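Local coordinates for mandelate racemase/muconate lactonizing enzyme family protein (Roseovarius nubinhibens ISM, PDB 3U4F) that binds magnesium and is probably a hydro-lyase or racemase-like enzyme of the mandelate racemase branch of the enolase superfamily, at residues A[163-168]-A[199-204]; A[150-155]-A[193-198]. One frame throughout, in Å; residues are numbered along the deposited sequence.

Contact 1: A[163-168]-A[199-204]; sequences FDAFKV and SAALLI. With GAI (guanidine), chain F.
Ala201 N donates to Asp164 O at 2.9 Å and Phe166 N returns a bond to Ala201 O at 3.0 Å; Leu203 N to Phe166 O and Val168 N to Leu203 O repeat the alternation, making four such bonds between the parallel segments. The Phe166 N bond is the most bent, with 139° at the hydrogen, and CA-H...O contacts such as Lys167 CA to Leu203 O run alongside the ladder. Where the strands begin, a water donates to both Asp164 O and Ser199 O, so Asp164 O takes two donors.

Apolar packing divides between two faces. On one, Ala165 CB lies 3.9 Å from Ala201 CB, and Leu203 CB meets the start of the Lys167 chain, which crosses it at about a right angle. On the face of Phe166 and Val168, the Phe166 ring has Ala200 CB, just before the strand, at its edge, 4.0 Å from Phe166 CE2, while Val168 CG2 rests against Ile204 CG1; Met154 and Met196 of the flanking helices also touch Phe166.

A second set of polar interactions gathers at the end of Lys167. Its CG is anti to the backbone N (chi1 -174°) and the chain bends at chi3 (86°), carrying NZ to a salt bridge with Glu231, a magnesium ligand, and a hydrogen bond with Tyr137 OH. Lys167 NZ also lies 2.8 Å from N3 of the bound guanidine. A methionine in its place would probably cost the Glu231 carboxylate its ammonium partner, the magnesium apart, and leave Tyr137 OH without this bond. Strand 165-169, helix 184-196 and strand 201-205 form a parallel beta-alpha-beta unit of the TIM barrel, with Lys167 directed into the magnesium and guanidine pocket, as expected of the enolase superfamily.

Contact 2: A[150-155]-A[193-198]; sequences EAERMK and RREMGD
A chain of alternating charges spans the two helices, with Lys155 shared between a carboxylate of its own helix and one of the other. Lys155 NZ lies 2.8 Å from Glu195 OE1 on the other helix, meeting it nearly along the C-O axis, and equally close to Glu152 OE2, which it approaches on the syn side and 25° out of the carboxylate plane. A bend at chi3 (-85°) swings the amine of Lys155 towards both. The network goes on beyond each acid: Arg194 NE bonds to Glu195 OE2 on the anti side, somewhat out of the carboxylate plane, and Glu152 OE1 pairs with Arg156.

Beneath this charged row the contact is apolar. Ala151 CB fits against Glu195 CB at 3.8 Å, the small alanine side chain pointing at the neighbouring helix. The selenomethionine Met196 is bent at chi2 and chi3, which brings SE of Met196 to 3.8 Å from Lys155 CG and 3.9 Å from Met154 CB, with Ala151 O also close by. Its side chain further touches Phe166 and Leu202 of the barrel strands below.

Glu152 OE2 and Glu195 OE1 stand only 4.0 Å apart, with their carboxylate planes turned 63° against each other. Such a pairing of like charges would be costly alone; the ammonium group bonded to both oxygens probably offsets it, making Lys155 one electrostatic link between the helices.

Overall arrangement
The segments alternate along the chain in the order 150-155, 163-168, 193-198, 199-204, so the two contacts interlock as successive layers of the barrel wall, their centres about 9 Å apart. Contact 1 pairs neighbouring strands 165-169 and 201-205; contact 2 pairs helices 147-161 and 184-196, which precede those strands and cover them from outside. The layers touch directly: Met154 CE packs on Lys167 O, Glu150 CG on Val168 CG1, and Arg193 NH1 probably bonds to Ala200 O. Through Lys167, contact 1 reaches the metal and guanidine pocket, whereas the Met154 side chain lies about 13 Å from the magnesium ion.

Contact 1: A[163-168]-A[199-204]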
loop_
_atom_site.group_PDB
_atom_site.type_symbol
_atom_site.label_atom_id
_atom_site.label_comp_id
_atom_site.label_asym_id
_atom_site.label_seq_id
_atom_site.Cartn_x
_atom_site.Cartn_y
_atom_site.Cartn_z
ATOM N N PHE A 163 -8.247 2.216 -35.826
ATOM C CA PHE A 163 -8.431 1.273 -34.707
ATOM C C PHE A 163 -9.362 0.142 -35.150
ATOM O O PHE A 163 -10.327 0.408 -35.863
ATOM C CB PHE A 163 -9.104 1.957 -33.498
ATOM C CG PHE A 163 -8.256 2.996 -32.811
ATOM C CD1 PHE A 163 -7.193 2.620 -31.983
ATOM C CD2 PHE A 163 -8.543 4.348 -32.957
ATOM C CE1 PHE A 163 -6.427 3.595 -31.310
ATOM C CE2 PHE A 163 -7.785 5.331 -32.294
ATOM C CZ PHE A 163 -6.708 4.945 -31.479
ATOM N N ASP A 164 -9.086 -1.089 -34.710
ATOM C CA ASP A 164 -10.002 -2.221 -34.947
ATOM C C ASP A 164 -10.338 -2.953 -33.649
ATOM O O ASP A 164 -10.817 -4.076 -33.676
ATOM C CB ASP A 164 -9.423 -3.194 -35.979
ATOM C CG ASP A 164 -8.204 -3.968 -35.477
ATOM O OD1 ASP A 164 -7.747 -3.803 -34.318
ATOM O OD2 ASP A 164 -7.687 -4.779 -36.285
ATOM N N ALA A 165 -10.026 -2.310 -32.523
ATOM C CA ALA A 165 -10.327 -2.810 -31.174
ATOM C C ALA A 165 -10.727 -1.630 -30.291
ATOM O O ALA A 165 -10.141 -0.541 -30.395
ATOM C CB ALA A 165 -9.098 -3.502 -30.594
ATOM N N PHE A 166 -11.708 -1.842 -29.417
ATOM C CA PHE A 166 -12.359 -0.734 -28.701
ATOM C C PHE A 166 -12.797 -1.220 -27.319
ATOM O O PHE A 166 -13.411 -2.279 -27.206
ATOM C CB PHE A 166 -13.602 -0.227 -29.453
ATOM C CG PHE A 166 -13.348 0.106 -30.908
ATOM C CD1 PHE A 166 -13.048 1.402 -31.289
ATOM C CD2 PHE A 166 -13.408 -0.888 -31.874
ATOM C CE1 PHE A 166 -12.797 1.712 -32.632
ATOM C CE2 PHE A 166 -13.132 -0.610 -33.207
ATOM C CZ PHE A 166 -12.823 0.702 -33.584
ATOM N N LYS A 167 -12.481 -0.449 -26.278
ATOM C CA LYS A 167 -12.901 -0.831 -24.925
ATOM C C LYS A 167 -13.845 0.214 -24.337
ATOM O O LYS A 167 -13.552 1.421 -24.385
ATOM C CB LYS A 167 -11.694 -1.075 -23.990
ATOM C CG LYS A 167 -12.093 -1.615 -22.612
ATOM C CD LYS A 167 -10.896 -2.101 -21.809
ATOM C CE LYS A 167 -10.260 -0.957 -21.045
ATOM N NZ LYS A 167 -9.083 -1.497 -20.319
ATOM N N VAL A 168 -14.969 -0.248 -23.779
ATOM C CA VAL A 168 -15.932 0.628 -23.109
ATOM C C VAL A 168 -16.129 0.158 -21.662
ATOM O O VAL A 168 -15.511 -0.812 -21.236
ATOM C CB VAL A 168 -17.294 0.667 -23.891
ATOM C CG1 VAL A 168 -17.054 1.129 -25.306
ATOM C CG2 VAL A 168 -17.933 -0.683 -23.864
ATOM N N SER A 199 -16.582 -7.475 -37.247
ATOM C CA SER A 199 -15.151 -7.803 -37.216
ATOM C C SER A 199 -14.336 -7.071 -36.123
ATOM O O SER A 199 -13.270 -7.548 -35.753
ATOM C CB SER A 199 -14.504 -7.637 -38.594
ATOM O OG SER A 199 -14.541 -6.290 -38.999
ATOM N N ALA A 200 -14.860 -5.958 -35.604
ATOM C CA ALA A 200 -14.200 -5.201 -34.515
ATOM C C ALA A 200 -13.993 -6.079 -33.271
ATOM O O ALA A 200 -14.881 -6.864 -32.896
ATOM C CB ALA A 200 -15.030 -3.965 -34.158
ATOM N N ALA A 201 -12.813 -5.983 -32.651
ATOM C CA ALA A 201 -12.622 -6.569 -31.325
ATOM C C ALA A 201 -13.245 -5.631 -30.287
ATOM O O ALA A 201 -12.998 -4.398 -30.281
ATOM C CB ALA A 201 -11.153 -6.799 -31.035
ATOM N N LEU A 202 -14.088 -6.196 -29.426
ATOM C CA LEU A 202 -14.747 -5.388 -28.415
ATOM C C LEU A 202 -14.372 -5.872 -27.012
ATOM O O LEU A 202 -14.451 -7.064 -26.708
ATOM C CB LEU A 202 -16.265 -5.386 -28.601
ATOM C CG LEU A 202 -16.818 -4.804 -29.920
ATOM C CD1 LEU A 202 -18.348 -5.041 -30.010
ATOM C CD2 LEU A 202 -16.465 -3.300 -30.103
ATOM N N LEU A 203 -13.949 -4.915 -26.185
ATOM C CA LEU A 203 -13.465 -5.177 -24.828
ATOM C C LEU A 203 -14.340 -4.381 -23.867
ATOM O O LEU A 203 -14.911 -3.362 -24.245
ATOM C CB LEU A 203 -12.015 -4.660 -24.685
ATOM C CG LEU A 203 -10.868 -5.163 -25.557
ATOM C CD1 LEU A 203 -10.903 -4.626 -26.988
ATOM C CD2 LEU A 203 -9.503 -4.727 -24.879
ATOM N N ILE A 204 -14.438 -4.815 -22.618
ATOM C CA ILE A 204 -15.194 -4.034 -21.644
ATOM C C ILE A 204 -14.471 -4.123 -20.320
ATOM O O ILE A 204 -13.736 -5.087 -20.062
ATOM C CB ILE A 204 -16.691 -4.519 -21.525
ATOM C CG1 ILE A 204 -17.601 -3.429 -20.915
ATOM C CG2 ILE A 204 -16.788 -5.857 -20.796
ATOM C CD1 ILE A 204 -19.106 -3.609 -21.327
HETATM C C GAI F . -8.533 0.687 -17.509
HETATM N N1 GAI F . -8.365 1.778 -18.211
HETATM N N2 GAI F . -9.131 0.639 -16.265
HETATM N N3 GAI F . -8.063 -0.487 -17.964
HETATM O O HOH W 1 -10.677 -6.383 -35.151
#

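Contact 2: A[150-155]-A[193-198]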
loop_
_atom_site.group_PDB
_atom_site.type_symbol
_atom_site.label_atom_id
_atom_site.label_comp_id
_atom_site.label_asym_id
_atom_site.label_seq_id
_atom_site.Cartn_x
_atom_site.Cartn_y
_atom_site.Cartn_z
ATOM N N GLU A 150 -21.075 6.903 -27.277
ATOM C CA GLU A 150 -19.879 6.060 -27.232
ATOM C C GLU A 150 -19.635 5.373 -28.582
ATOM O O GLU A 150 -18.529 5.448 -29.130
ATOM C CB GLU A 150 -20.000 5.035 -26.087
ATOM C CG GLU A 150 -18.759 4.206 -25.862
ATOM C CD GLU A 150 -17.678 4.966 -25.085
ATOM O OE1 GLU A 150 -17.475 4.632 -23.897
ATOM O OE2 GLU A 150 -17.048 5.884 -25.655
ATOM N N ALA A 151 -20.667 4.726 -29.134
ATOM C CA ALA A 151 -20.558 4.128 -30.467
ATOM C C ALA A 151 -20.149 5.168 -31.510
ATOM O O ALA A 151 -19.312 4.892 -32.365
ATOM C CB ALA A 151 -21.894 3.456 -30.887
ATOM N N GLU A 152 -20.763 6.348 -31.460
ATOM C CA GLU A 152 -20.548 7.329 -32.530
ATOM C C GLU A 152 -19.111 7.845 -32.549
ATOM O O GLU A 152 -18.514 7.956 -33.616
ATOM C CB GLU A 152 -21.552 8.484 -32.467
ATOM C CG GLU A 152 -22.989 8.113 -32.918
ATOM C CD GLU A 152 -23.031 7.367 -34.267
ATOM O OE1 GLU A 152 -22.496 7.898 -35.269
ATOM O OE2 GLU A 152 -23.577 6.239 -34.320
ATOM N N ARG A 153 -18.557 8.155 -31.372
ATOM C CA ARG A 153 -17.151 8.573 -31.315
ATOM C C ARG A 153 -16.164 7.454 -31.678
ATOM O O ARG A 153 -15.136 7.727 -32.317
ATOM C CB ARG A 153 -16.792 9.241 -29.982
ATOM C CG ARG A 153 -16.719 8.318 -28.748
ATOM C CD ARG A 153 -15.803 8.987 -27.691
ATOM N NE ARG A 153 -15.790 8.287 -26.407
ATOM C CZ ARG A 153 -15.161 8.725 -25.315
ATOM N NH1 ARG A 153 -14.454 9.860 -25.329
ATOM N NH2 ARG A 153 -15.234 8.018 -24.202
HETATM N N MSE A 154 -16.460 6.205 -31.306
HETATM C CA MSE A 154 -15.585 5.098 -31.722
HETATM C C MSE A 154 -15.563 4.957 -33.247
HETATM O O MSE A 154 -14.503 4.716 -33.820
HETATM C CB MSE A 154 -15.955 3.764 -31.076
HETATM C CG MSE A 154 -15.750 3.697 -29.572
HETATM SE SE MSE A 154 -13.967 4.302 -28.961
HETATM C CE MSE A 154 -14.086 3.603 -27.139
ATOM N N LYS A 155 -16.718 5.113 -33.901
ATOM C CA LYS A 155 -16.735 5.138 -35.378
ATOM C C LYS A 155 -15.875 6.277 -35.941
ATOM O O LYS A 155 -15.108 6.058 -36.879
ATOM C CB LYS A 155 -18.163 5.197 -35.945
ATOM C CG LYS A 155 -18.946 3.926 -35.687
ATOM C CD LYS A 155 -20.268 3.883 -36.425
ATOM C CE LYS A 155 -21.328 4.584 -35.633
ATOM N NZ LYS A 155 -22.717 4.241 -36.067
ATOM N N ARG A 193 -21.711 -3.957 -30.500
ATOM C CA ARG A 193 -21.588 -4.970 -31.526
ATOM C C ARG A 193 -22.401 -4.606 -32.776
ATOM O O ARG A 193 -21.937 -4.810 -33.904
ATOM C CB ARG A 193 -21.984 -6.348 -31.014
ATOM C CG ARG A 193 -21.910 -7.486 -32.073
ATOM C CD ARG A 193 -20.525 -7.596 -32.789
ATOM N NE ARG A 193 -19.416 -7.936 -31.883
ATOM C CZ ARG A 193 -18.118 -7.698 -32.118
ATOM N NH1 ARG A 193 -17.723 -7.079 -33.231
ATOM N NH2 ARG A 193 -17.206 -8.075 -31.227
ATOM N N ARG A 194 -23.603 -4.074 -32.560
ATOM C CA ARG A 194 -24.459 -3.684 -33.675
ATOM C C ARG A 194 -23.754 -2.594 -34.477
ATOM O O ARG A 194 -23.503 -2.757 -35.680
ATOM C CB ARG A 194 -25.833 -3.209 -33.189
ATOM C CG ARG A 194 -26.711 -2.617 -34.316
ATOM C CD ARG A 194 -28.050 -2.114 -33.806
ATOM N NE ARG A 194 -27.930 -0.828 -33.102
ATOM C CZ ARG A 194 -28.139 -0.663 -31.795
ATOM N NH1 ARG A 194 -28.499 -1.699 -31.039
ATOM N NH2 ARG A 194 -28.010 0.543 -31.244
ATOM N N GLU A 195 -23.398 -1.512 -33.794
ATOM C CA GLU A 195 -22.865 -0.320 -34.447
ATOM C C GLU A 195 -21.453 -0.464 -35.018
ATOM O O GLU A 195 -21.130 0.151 -36.039
ATOM C CB GLU A 195 -22.973 0.902 -33.517
ATOM C CG GLU A 195 -24.412 1.283 -33.104
ATOM C CD GLU A 195 -25.279 1.782 -34.276
ATOM O OE1 GLU A 195 -24.758 2.527 -35.134
ATOM O OE2 GLU A 195 -26.489 1.441 -34.325
HETATM N N MSE A 196 -20.602 -1.262 -34.373
HETATM C CA MSE A 196 -19.230 -1.399 -34.866
HETATM C C MSE A 196 -19.088 -2.495 -35.908
HETATM O O MSE A 196 -18.063 -2.565 -36.572
HETATM C CB MSE A 196 -18.223 -1.641 -33.726
HETATM C CG MSE A 196 -18.285 -0.627 -32.589
HETATM SE SE MSE A 196 -18.143 1.253 -33.113
HETATM C CE MSE A 196 -16.399 1.173 -34.039
ATOM N N GLY A 197 -20.095 -3.359 -36.039
ATOM C CA GLY A 197 -20.052 -4.434 -37.033
ATOM C C GLY A 197 -19.381 -5.675 -36.489
ATOM O O GLY A 197 -18.892 -5.683 -35.347
ATOM N N ASP A 198 -19.324 -6.724 -37.303
ATOM C CA ASP A 198 -18.934 -8.028 -36.802
ATOM C C ASP A 198 -17.443 -8.306 -36.665
ATOM O O ASP A 198 -17.074 -9.288 -36.032
ATOM C CB ASP A 198 -19.593 -9.135 -37.632
ATOM C CG ASP A 198 -21.057 -9.319 -37.287
ATOM O OD1 ASP A 198 -21.902 -9.156 -38.206
ATOM O OD2 ASP A 198 -21.369 -9.615 -36.100
#